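Local coordinates for SCARECROW-LIKE protein 7 (Oryza sativa Japonica Group, PDB 5HYZ), which probably acts as a transcription factor in plant development and abiotic stress resistance, binding DNA through its GRAS domain, at residues 108-120 against 139-152. Sequence-based numbering, arbitrary orientation.
Sequences ATKIHIVDFGIVQ and PTRIRITGVPSPLL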
ATOM      1  N   ALA A 108      10.261   7.029 -26.687  1.00 20.28           N
ATOM      2  CA  ALA A 108       9.687   8.361 -26.914  1.00 21.46           C
ATOM      3  C   ALA A 108      10.190   9.363 -25.898  1.00 20.09           C
ATOM      4  O   ALA A 108      10.236   9.037 -24.707  1.00 21.50           O
ATOM      5  CB  ALA A 108       8.151   8.286 -26.833  1.00 18.62           C
ATOM      6  N   THR A 109      10.444  10.611 -26.313  1.00 16.70           N
ATOM      7  CA  THR A 109      10.792  11.623 -25.327  1.00 17.47           C
ATOM      8  C   THR A 109       9.608  12.441 -24.868  1.00 15.80           C
ATOM      9  O   THR A 109       9.652  13.133 -23.846  1.00 19.18           O
ATOM     10  CB  THR A 109      11.862  12.574 -25.907  1.00 27.36           C
ATOM     11  OG1 THR A 109      11.335  13.164 -27.104  1.00 25.28           O
ATOM     12  CG2 THR A 109      13.160  11.761 -26.233  1.00 27.52           C
ATOM     13  N   LYS A 110       8.528  12.363 -25.635  1.00 16.65           N
ATOM     14  CA  LYS A 110       7.271  13.064 -25.317  1.00 15.30           C
ATOM     15  C   LYS A 110       6.148  12.032 -25.311  1.00 14.57           C
ATOM     16  O   LYS A 110       6.046  11.235 -26.234  1.00 15.19           O
ATOM     17  CB  LYS A 110       6.964  14.146 -26.366  1.00 16.27           C
ATOM     18  CG  LYS A 110       8.080  15.173 -26.464  1.00 22.10           C
ATOM     19  CD  LYS A 110       7.591  16.284 -27.386  1.00 31.89           C
ATOM     20  CE  LYS A 110       8.747  17.109 -27.932  1.00 47.57           C
ATOM     21  NZ  LYS A 110       8.184  18.214 -28.801  1.00 53.34           N
ATOM     22  N   ILE A 111       5.359  12.043 -24.246  1.00 13.30           N
ATOM     23  CA  ILE A 111       4.354  11.025 -24.049  1.00 12.57           C
ATOM     24  C   ILE A 111       3.004  11.673 -23.800  1.00 12.99           C
ATOM     25  O   ILE A 111       2.889  12.673 -23.049  1.00 13.05           O
ATOM     26  CB  ILE A 111       4.742  10.124 -22.841  1.00 15.85           C
ATOM     27  CG1 ILE A 111       6.018   9.288 -23.224  1.00 18.15           C
ATOM     28  CG2 ILE A 111       3.557   9.157 -22.501  1.00 13.73           C
ATOM     29  CD1 ILE A 111       6.639   8.526 -22.045  1.00 20.67           C
ATOM     30  N   HIS A 112       1.964  11.114 -24.412  1.00 11.02           N
ATOM     31  CA  HIS A 112       0.614  11.626 -24.187  1.00 11.13           C
ATOM     32  C   HIS A 112      -0.249  10.475 -23.720  1.00  9.43           C
ATOM     33  O   HIS A 112      -0.452   9.510 -24.474  1.00 11.31           O
ATOM     34  CB  HIS A 112       0.075  12.221 -25.493  1.00 12.48           C
ATOM     35  CG  HIS A 112      -1.262  12.854 -25.364  1.00 15.07           C
ATOM     36  ND1 HIS A 112      -1.898  13.414 -26.450  1.00 24.48           N
ATOM     37  CD2 HIS A 112      -2.109  13.002 -24.315  1.00 16.24           C
ATOM     38  CE1 HIS A 112      -3.065  13.913 -26.065  1.00 24.58           C
ATOM     39  NE2 HIS A 112      -3.223  13.671 -24.777  1.00 20.13           N
ATOM     40  N   ILE A 113      -0.755  10.544 -22.500  1.00 10.33           N
ATOM     41  CA  ILE A 113      -1.647   9.498 -21.949  1.00  8.69           C
ATOM     42  C   ILE A 113      -3.121   9.897 -22.152  1.00 12.92           C
ATOM     43  O   ILE A 113      -3.493  11.005 -21.794  1.00 10.59           O
ATOM     44  CB  ILE A 113      -1.422   9.350 -20.417  1.00 11.72           C
ATOM     45  CG1 ILE A 113       0.047   9.029 -20.091  1.00 14.76           C
ATOM     46  CG2 ILE A 113      -2.395   8.308 -19.786  1.00 13.15           C
ATOM     47  CD1 ILE A 113       0.544   7.752 -20.763  1.00 14.51           C
ATOM     48  N   VAL A 114      -3.933   9.015 -22.710  1.00  8.48           N
ATOM     49  CA  VAL A 114      -5.373   9.256 -22.784  1.00  9.29           C
ATOM     50  C   VAL A 114      -6.053   8.310 -21.858  1.00 10.85           C
ATOM     51  O   VAL A 114      -6.012   7.102 -22.059  1.00 13.12           O
ATOM     52  CB  VAL A 114      -5.895   9.106 -24.248  1.00 12.31           C
ATOM     53  CG1 VAL A 114      -7.464   9.406 -24.275  1.00 11.38           C
ATOM     54  CG2 VAL A 114      -5.140  10.084 -25.119  1.00 12.02           C
ATOM     55  N   ASP A 115      -6.663   8.829 -20.803  1.00 10.31           N
ATOM     56  CA  ASP A 115      -7.322   7.980 -19.812  1.00 10.41           C
ATOM     57  C   ASP A 115      -8.837   8.018 -19.975  1.00 13.23           C
ATOM     58  O   ASP A 115      -9.482   9.047 -19.626  1.00 12.32           O
ATOM     59  CB  ASP A 115      -6.934   8.414 -18.371  1.00 12.77           C
ATOM     60  CG  ASP A 115      -7.321   7.370 -17.325  1.00 14.08           C
ATOM     61  OD1 ASP A 115      -7.744   6.244 -17.680  1.00 14.01           O
ATOM     62  OD2 ASP A 115      -7.158   7.624 -16.107  1.00 11.37           O
ATOM     63  N   PHE A 116      -9.424   6.933 -20.526  1.00 11.09           N
ATOM     64  CA  PHE A 116     -10.863   6.822 -20.609  1.00 13.62           C
ATOM     65  C   PHE A 116     -11.376   6.257 -19.312  1.00 16.25           C
ATOM     66  O   PHE A 116     -11.260   5.043 -19.025  1.00 15.97           O
ATOM     67  CB  PHE A 116     -11.298   5.929 -21.784  1.00 11.83           C
ATOM     68  CG  PHE A 116     -11.182   6.593 -23.107  1.00 15.76           C
ATOM     69  CD1 PHE A 116     -12.216   7.432 -23.594  1.00 16.58           C
ATOM     70  CD2 PHE A 116     -10.068   6.349 -23.900  1.00 13.30           C
ATOM     71  CE1 PHE A 116     -12.063   8.014 -24.845  1.00 15.09           C
ATOM     72  CE2 PHE A 116      -9.887   6.895 -25.137  1.00 14.12           C
ATOM     73  CZ  PHE A 116     -10.923   7.765 -25.625  1.00 12.33           C
ATOM     74  N   GLY A 117     -11.843   7.152 -18.454  1.00 13.20           N
ATOM     75  CA  GLY A 117     -12.454   6.783 -17.200  1.00 16.26           C
ATOM     76  C   GLY A 117     -11.522   7.055 -16.031  1.00 20.38           C
ATOM     77  O   GLY A 117     -11.369   6.228 -15.166  1.00 17.18           O
ATOM     78  N   ILE A 118     -10.922   8.242 -15.971  1.00 14.37           N
ATOM     79  CA  ILE A 118     -10.119   8.568 -14.788  1.00 13.94           C
ATOM     80  C   ILE A 118     -10.974   8.723 -13.522  1.00 16.27           C
ATOM     81  O   ILE A 118     -12.071   9.228 -13.572  1.00 15.77           O
ATOM     82  CB  ILE A 118      -9.276   9.852 -15.018  1.00 15.48           C
ATOM     83  CG1 ILE A 118      -8.366  10.167 -13.828  1.00 16.76           C
ATOM     84  CG2 ILE A 118     -10.193  11.089 -15.248  1.00 12.84           C
ATOM     85  CD1 ILE A 118      -7.226  11.117 -14.228  1.00 16.40           C
ATOM     86  N   VAL A 119     -10.479   8.240 -12.378  1.00 16.79           N
ATOM     87  CA  VAL A 119     -11.196   8.450 -11.113  1.00 18.09           C
ATOM     88  C   VAL A 119     -10.418   9.490 -10.283  1.00 22.80           C
ATOM     89  O   VAL A 119     -10.822  10.614 -10.174  1.00 25.04           O
ATOM     90  CB  VAL A 119     -11.369   7.091 -10.310  1.00 20.79           C
ATOM     91  CG1 VAL A 119     -12.113   7.376  -9.003  1.00 18.12           C
ATOM     92  CG2 VAL A 119     -12.153   6.104 -11.205  1.00 21.04           C
ATOM     93  N   GLN A 120      -9.268   9.125  -9.761  1.00 18.73           N
ATOM     94  CA  GLN A 120      -8.420  10.020  -8.975  1.00 21.16           C
ATOM     95  C   GLN A 120      -7.049   9.971  -9.688  1.00 19.21           C
ATOM     96  O   GLN A 120      -6.836   9.337 -10.716  1.00 25.57           O
ATOM     97  CB  GLN A 120      -8.250   9.593  -7.510  1.00 31.95           C
ATOM     98  CG  GLN A 120      -9.442   9.804  -6.533  1.00 47.32           C
ATOM     99  CD  GLN A 120     -10.085  11.212  -6.528  1.00 47.24           C
ATOM    100  OE1 GLN A 120     -11.046  11.459  -7.247  1.00 54.13           O
ATOM    101  NE2 GLN A 120      -9.594  12.099  -5.668  1.00 45.52           N
ATOM    102  N   PRO A 139      11.287  11.595 -19.630  1.00 16.04           N
ATOM    103  CA  PRO A 139      10.734  12.290 -20.810  1.00 14.18           C
ATOM    104  C   PRO A 139      10.849  13.806 -20.708  1.00 16.63           C
ATOM    105  O   PRO A 139      10.871  14.302 -19.604  1.00 18.66           O
ATOM    106  CB  PRO A 139       9.221  11.939 -20.788  1.00 15.11           C
ATOM    107  CG  PRO A 139       9.105  10.729 -19.967  1.00 15.56           C
ATOM    108  CD  PRO A 139      10.275  10.802 -18.918  1.00 15.82           C
ATOM    109  N   THR A 140      10.859  14.511 -21.821  1.00 17.74           N
ATOM    110  CA  THR A 140      10.864  15.970 -21.733  1.00 19.31           C
ATOM    111  C   THR A 140       9.463  16.543 -21.578  1.00 23.38           C
ATOM    112  O   THR A 140       9.312  17.659 -21.134  1.00 22.85           O
ATOM    113  CB  THR A 140      11.526  16.583 -22.950  1.00 25.10           C
ATOM    114  OG1 THR A 140      10.832  16.193 -24.143  1.00 29.73           O
ATOM    115  CG2 THR A 140      12.938  16.105 -23.029  1.00 24.04           C
ATOM    116  N   ARG A 141       8.421  15.785 -21.929  1.00 16.72           N
ATOM    117  CA  ARG A 141       7.074  16.291 -21.711  1.00 17.26           C
ATOM    118  C   ARG A 141       6.113  15.115 -21.533  1.00 14.25           C
ATOM    119  O   ARG A 141       6.188  14.124 -22.282  1.00 15.95           O
ATOM    120  CB  ARG A 141       6.594  17.133 -22.928  1.00 18.89           C
ATOM    121  CG  ARG A 141       5.184  17.776 -22.693  1.00 27.31           C
ATOM    122  CD  ARG A 141       4.667  18.512 -23.962  1.00 25.26           C
ATOM    123  NE  ARG A 141       4.475  17.616 -25.102  1.00 36.16           N
ATOM    124  CZ  ARG A 141       3.917  17.977 -26.255  1.00 41.44           C
ATOM    125  NH1 ARG A 141       3.543  19.244 -26.404  1.00 46.62           N
ATOM    126  NH2 ARG A 141       3.761  17.090 -27.249  1.00 35.40           N
ATOM    127  N   ILE A 142       5.212  15.258 -20.567  1.00 13.53           N
ATOM    128  CA  ILE A 142       4.128  14.302 -20.384  1.00 12.20           C
ATOM    129  C   ILE A 142       2.801  15.073 -20.368  1.00 15.78           C
ATOM    130  O   ILE A 142       2.637  16.026 -19.562  1.00 14.68           O
ATOM    131  CB  ILE A 142       4.326  13.500 -19.068  1.00 16.29           C
ATOM    132  CG1 ILE A 142       5.620  12.689 -19.222  1.00 15.61           C
ATOM    133  CG2 ILE A 142       3.113  12.603 -18.826  1.00 13.37           C
ATOM    134  CD1 ILE A 142       6.347  12.435 -17.900  1.00 22.02           C
ATOM    135  N   ARG A 143       1.871  14.669 -21.255  1.00 11.26           N
ATOM    136  CA  ARG A 143       0.530  15.234 -21.247  1.00 11.20           C
ATOM    137  C   ARG A 143      -0.475  14.157 -20.903  1.00 10.48           C
ATOM    138  O   ARG A 143      -0.289  12.997 -21.279  1.00 10.79           O
ATOM    139  CB  ARG A 143       0.198  15.803 -22.643  1.00 12.43           C
ATOM    140  CG  ARG A 143       1.056  16.988 -22.965  1.00 19.47           C
ATOM    141  CD  ARG A 143       0.331  17.813 -24.063  1.00 34.04           C
ATOM    142  NE  ARG A 143       0.256  17.095 -25.316  1.00 35.30           N
ATOM    143  CZ  ARG A 143      -0.761  17.138 -26.185  1.00 35.90           C
ATOM    144  NH1 ARG A 143      -1.875  17.816 -25.951  1.00 33.63           N
ATOM    145  NH2 ARG A 143      -0.665  16.460 -27.307  1.00 26.96           N
ATOM    146  N   ILE A 144      -1.497  14.498 -20.143  1.00 11.39           N
ATOM    147  CA  ILE A 144      -2.582  13.573 -19.848  1.00  9.19           C
ATOM    148  C   ILE A 144      -3.918  14.205 -20.249  1.00 13.03           C
ATOM    149  O   ILE A 144      -4.193  15.369 -19.939  1.00 11.34           O
ATOM    150  CB  ILE A 144      -2.597  13.197 -18.337  1.00 11.58           C
ATOM    151  CG1 ILE A 144      -1.233  12.594 -17.983  1.00 12.67           C
ATOM    152  CG2 ILE A 144      -3.734  12.190 -18.059  1.00 12.42           C
ATOM    153  CD1 ILE A 144      -1.233  11.901 -16.628  1.00 17.92           C
ATOM    154  N   THR A 145      -4.708  13.454 -21.008  1.00 11.27           N
ATOM    155  CA  THR A 145      -6.074  13.876 -21.332  1.00 12.24           C
ATOM    156  C   THR A 145      -7.031  12.936 -20.625  1.00 12.69           C
ATOM    157  O   THR A 145      -6.974  11.725 -20.849  1.00 12.79           O
ATOM    158  CB  THR A 145      -6.305  13.835 -22.877  1.00 13.23           C
ATOM    159  OG1 THR A 145      -5.397  14.753 -23.502  1.00 17.89           O
ATOM    160  CG2 THR A 145      -7.768  14.227 -23.152  1.00 14.06           C
ATOM    161  N   GLY A 146      -7.868  13.453 -19.737  1.00 11.16           N
ATOM    162  CA  GLY A 146      -8.686  12.556 -18.949  1.00 12.75           C
ATOM    163  C   GLY A 146     -10.178  12.672 -19.199  1.00 14.87           C
ATOM    164  O   GLY A 146     -10.729  13.775 -19.156  1.00 15.12           O
ATOM    165  N   VAL A 147     -10.826  11.538 -19.456  1.00 11.50           N
ATOM    166  CA  VAL A 147     -12.287  11.435 -19.541  1.00 11.49           C
ATOM    167  C   VAL A 147     -12.754  10.893 -18.199  1.00 15.32           C
ATOM    168  O   VAL A 147     -12.318   9.787 -17.763  1.00 14.68           O
ATOM    169  CB  VAL A 147     -12.710  10.497 -20.672  1.00 15.75           C
ATOM    170  CG1 VAL A 147     -14.201  10.279 -20.656  1.00 18.18           C
ATOM    171  CG2 VAL A 147     -12.209  10.994 -22.048  1.00 18.31           C
ATOM    172  N   PRO A 148     -13.658  11.611 -17.514  1.00 13.76           N
ATOM    173  CA  PRO A 148     -13.981  11.216 -16.140  1.00 14.00           C
ATOM    174  C   PRO A 148     -14.755   9.906 -16.104  1.00 16.90           C
ATOM    175  O   PRO A 148     -15.647   9.636 -16.900  1.00 17.13           O
ATOM    176  CB  PRO A 148     -14.886  12.353 -15.612  1.00 16.52           C
ATOM    177  CG  PRO A 148     -15.410  13.052 -16.853  1.00 16.19           C
ATOM    178  CD  PRO A 148     -14.275  12.894 -17.894  1.00 15.80           C
ATOM    179  N   SER A 149     -14.401   9.083 -15.142  1.00 16.91           N
ATOM    180  CA  SER A 149     -15.132   7.846 -14.901  1.00 16.64           C
ATOM    181  C   SER A 149     -16.577   8.090 -14.444  1.00 18.45           C
ATOM    182  O   SER A 149     -16.837   9.063 -13.724  1.00 21.02           O
ATOM    183  CB  SER A 149     -14.394   7.035 -13.810  1.00 20.02           C
ATOM    184  OG  SER A 149     -15.263   6.039 -13.309  1.00 22.67           O
ATOM    185  N   PRO A 150     -17.514   7.193 -14.811  1.00 20.60           N
ATOM    186  CA  PRO A 150     -18.874   7.291 -14.277  1.00 24.85           C
ATOM    187  C   PRO A 150     -18.877   7.273 -12.747  1.00 23.50           C
ATOM    188  O   PRO A 150     -19.826   7.797 -12.141  1.00 30.92           O
ATOM    189  CB  PRO A 150     -19.568   6.040 -14.841  1.00 29.88           C
ATOM    190  CG  PRO A 150     -18.819   5.717 -16.043  1.00 28.95           C
ATOM    191  CD  PRO A 150     -17.405   6.125 -15.816  1.00 20.55           C
ATOM    192  N   LEU A 151     -17.856   6.695 -12.120  1.00 24.86           N
ATOM    193  CA  LEU A 151     -17.763   6.702 -10.644  1.00 28.98           C
ATOM    194  C   LEU A 151     -17.751   8.124 -10.071  1.00 34.88           C
ATOM    195  O   LEU A 151     -18.189   8.346  -8.936  1.00 35.40           O
ATOM    196  CB  LEU A 151     -16.528   5.975 -10.160  1.00 27.79           C
ATOM    197  CG  LEU A 151     -16.467   4.444 -10.202  1.00 43.79           C
ATOM    198  CD1 LEU A 151     -15.048   3.950 -10.304  1.00 34.46           C
ATOM    199  CD2 LEU A 151     -17.139   3.840  -8.980  1.00 48.46           C
ATOM    200  N   LEU A 152     -17.259   9.098 -10.843  1.00 27.69           N
ATOM    201  CA  LEU A 152     -17.281  10.495 -10.365  1.00 27.88           C
ATOM    202  C   LEU A 152     -18.655  11.183 -10.466  1.00 33.77           C
ATOM    203  O   LEU A 152     -18.806  12.336 -10.053  1.00 35.69           O
ATOM    204  CB  LEU A 152     -16.260  11.330 -11.123  1.00 22.99           C
ATOM    205  CG  LEU A 152     -14.799  10.863 -11.053  1.00 18.32           C
ATOM    206  CD1 LEU A 152     -13.911  11.803 -11.908  1.00 16.53           C
ATOM    207  CD2 LEU A 152     -14.328  10.817  -9.599  1.00 18.90           C
TER
HETATM  208  O   HOH W   1      11.810  15.614 -26.652  1.00 36.84           O
HETATM  209  O   HOH W   2       3.847  15.023 -24.619  1.00 20.75           O
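His112 and Thr145 meet across two parallel strands, 110-118 and 141-148, and show how a buried polar pair can be built into a sheet. The ring's NE2 lies 2.7 Å from Thr145 OG1, which sits in the ring plane at its edge; the bond is nearly straight at 166°, and either atom could be the donor. With CG anti to the backbone N (chi1 -176°), the imidazole swings across to the neighbouring strand. The Arg143 guanidinium lies over one ring face, offset toward the rim, its CZ 3.9 Å from His112 ND1 and the two planes 39° apart, while Val114 CG2 backs the other. ND1 is hydrogen-bonded to Glu201, which also forms a salt bridge with Arg143, so the imidazole is held at both nitrogens; Arg143 is further hydrogen-bonded to the backbone O of Leu196.

On the opposite face of the sheet, that of Ile111, Ile113, Ile142 and Ile144, the contact is buried and apolar: Ile113 CB meets Ile144 CG1 at 4.1 Å, and helix 122-132 covers both through Trp124. Beneath the side chains runs a regular ladder, in which Thr145 N donates to Ile113 O at 2.8 Å. At a beta bulge the register shifts by one: Val147 O accepts from both Gly117 N and Ile118 N, from opposite faces of its carbonyl plane, and pairing resumes with Ser149 N donating to Ile118 O. Beyond, Val119 CG2 packs against Leu151 CD1 at 3.7 Å.

The looser side is the end where the strands start. Here a water bridges the hydroxyls of the exposed Thr109 and Thr140, and the aliphatic Lys110 CD lies obliquely against the Arg141 guanidinium, 3.9 Å from Arg141 NH2. The two positive groups are probably balanced by Asp200 (Lys110) and by Glu198 and Glu201 (Arg141).

Strand 110-118, helix 122-132 and strand 141-148 form a beta-alpha-beta unit of the GRAS domain's Rossmann-like core, with the predicted VHIID motif on its first strand.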